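Rd1NTF2_04 (Synthetic construct, PDB 6W3G) is a computationally designed NTF2-like protein with a long sheet, probably made as a scaffold for a pocket, with no natural function known. Local coordinates at residues A[49-52]-A[53-57]. Residues are numbered along the deposited sequence; the frame is centred on the assembly and turned at random.
Sequences GREQ and AVDWI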
loop_
_atom_site.group_PDB
_atom_site.type_symbol
_atom_site.label_atom_id
_atom_site.label_comp_id
_atom_site.label_asym_id
_atom_site.label_seq_id
_atom_site.Cartn_x
_atom_site.Cartn_y
_atom_site.Cartn_z
ATOM N N GLY A 49 -8.280 4.462 8.343
ATOM C CA GLY A 49 -7.325 5.030 9.271
ATOM C C GLY A 49 -5.999 4.294 9.303
ATOM O O GLY A 49 -5.851 3.170 8.816
ATOM N N ARG A 50 -5.009 4.952 9.919
ATOM C CA ARG A 50 -3.650 4.419 9.909
ATOM C C ARG A 50 -3.567 3.109 10.674
ATOM O O ARG A 50 -2.943 2.149 10.203
ATOM C CB ARG A 50 -2.678 5.438 10.507
ATOM C CG ARG A 50 -2.462 6.644 9.625
ATOM C CD ARG A 50 -1.694 7.756 10.333
ATOM N NE ARG A 50 -1.426 8.845 9.403
ATOM C CZ ARG A 50 -1.107 10.082 9.754
ATOM N NH1 ARG A 50 -1.010 10.407 11.038
ATOM N NH2 ARG A 50 -0.895 10.994 8.808
ATOM N N GLU A 51 -4.195 3.048 11.847
ATOM C CA GLU A 51 -4.084 1.860 12.684
ATOM C C GLU A 51 -4.641 0.633 11.977
ATOM O O GLU A 51 -4.006 -0.424 11.954
ATOM C CB GLU A 51 -4.801 2.093 14.016
ATOM C CG GLU A 51 -4.827 0.869 14.911
ATOM C CD GLU A 51 -5.377 1.169 16.294
ATOM O OE1 GLU A 51 -5.252 2.327 16.749
ATOM O OE2 GLU A 51 -5.941 0.246 16.918
ATOM N N GLN A 52 -5.825 0.753 11.374
ATOM C CA GLN A 52 -6.396 -0.382 10.662
ATOM C C GLN A 52 -5.581 -0.737 9.432
ATOM O O GLN A 52 -5.454 -1.915 9.088
ATOM C CB GLN A 52 -7.845 -0.097 10.277
ATOM C CG GLN A 52 -8.778 -0.091 11.478
ATOM C CD GLN A 52 -10.252 0.051 11.105
ATOM O OE1 GLN A 52 -10.625 -0.094 9.940
ATOM N NE2 GLN A 52 -11.091 0.305 12.095
ATOM N N ALA A 53 -5.019 0.268 8.749
ATOM C CA ALA A 53 -4.185 -0.011 7.581
ATOM C C ALA A 53 -2.918 -0.758 7.978
ATOM O O ALA A 53 -2.502 -1.699 7.293
ATOM C CB ALA A 53 -3.852 1.296 6.856
ATOM N N VAL A 54 -2.319 -0.379 9.111
ATOM C CA VAL A 54 -1.123 -1.063 9.603
ATOM C C VAL A 54 -1.448 -2.491 10.011
ATOM O O VAL A 54 -0.708 -3.430 9.687
ATOM C CB VAL A 54 -0.516 -0.262 10.772
ATOM C CG1 VAL A 54 0.389 -1.130 11.617
ATOM C CG2 VAL A 54 0.238 0.924 10.229
ATOM N N ASP A 55 -2.569 -2.685 10.711
ATOM C CA ASP A 55 -2.963 -4.023 11.135
ATOM C C ASP A 55 -3.205 -4.921 9.931
ATOM O O ASP A 55 -2.880 -6.114 9.953
ATOM C CB ASP A 55 -4.221 -3.952 12.000
ATOM C CG ASP A 55 -3.953 -3.384 13.380
ATOM O OD1 ASP A 55 -2.784 -3.058 13.683
ATOM O OD2 ASP A 55 -4.917 -3.264 14.167
ATOM N N TRP A 56 -3.796 -4.364 8.875
ATOM C CA TRP A 56 -4.020 -5.127 7.657
ATOM C C TRP A 56 -2.695 -5.606 7.085
ATOM O O TRP A 56 -2.541 -6.786 6.745
ATOM C CB TRP A 56 -4.785 -4.270 6.648
ATOM C CG TRP A 56 -4.785 -4.838 5.273
ATOM C CD1 TRP A 56 -5.389 -5.987 4.865
ATOM C CD2 TRP A 56 -4.145 -4.286 4.121
ATOM N NE1 TRP A 56 -5.160 -6.189 3.526
ATOM C CE2 TRP A 56 -4.404 -5.156 3.044
ATOM C CE3 TRP A 56 -3.381 -3.135 3.893
ATOM C CZ2 TRP A 56 -3.920 -4.916 1.760
ATOM C CZ3 TRP A 56 -2.902 -2.898 2.616
ATOM C CH2 TRP A 56 -3.170 -3.785 1.567
ATOM N N ILE A 57 -1.704 -4.714 7.019
ATOM C CA ILE A 57 -0.401 -5.090 6.479
ATOM C C ILE A 57 0.250 -6.150 7.358
ATOM O O ILE A 57 0.809 -7.135 6.861
ATOM C CB ILE A 57 0.497 -3.843 6.348
ATOM C CG1 ILE A 57 -0.103 -2.866 5.346
ATOM C CG2 ILE A 57 1.913 -4.233 5.940
ATOM C CD1 ILE A 57 0.610 -1.526 5.306
#
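With CG turned beside its own backbone N (chi1 -73°), D55 sets its carboxylate back over the preceding turn, where CG lies 3.3 Å from the carbonyl O of E51. V54, with CG1 anti to the backbone N (chi1 160°), lays its other branch, CG2, 3.4 Å from R50 O. These are contacts of the first two turns of helix 50-63, and the backbone ties them together: the N-H groups of A53, V54, D55 and W56 bond in turn to the carbonyls of G49, R50, E51 and Q52, with N to O distances of 2.8 to 3.0 Å.

G49 holds the N-cap. Its positive phi of 93° would jam a beta carbon against the preceding carbonyl, which suits glycine, and its own O accepts the first of these helical bonds, from A53 N at 3.0 Å. R50 leaves the helix away from the second turn, and its NE donates to F34 O, joining the helix start to strand 34-35. Q52 instead reaches back with OE1 to the backbone N of H48, at the end of strand 45-48. On the buried side, small A53 fits against V40 and F34, V54 packs on S27 and A30 of helix 27-33, and W56 sets its broad indole against V42 and L116 and meets the ring of Y47 at a slant, so this amphipathic helix rests on the concave sheet of the NTF2-like fold.

E51 and D55, one turn apart on the exposed face, bring OE2 and OD2 to 4.6 Å. Their like charges probably repel mildly, an effect water would screen, while negative groups this near the N-terminus should interact favourably with the helix dipole.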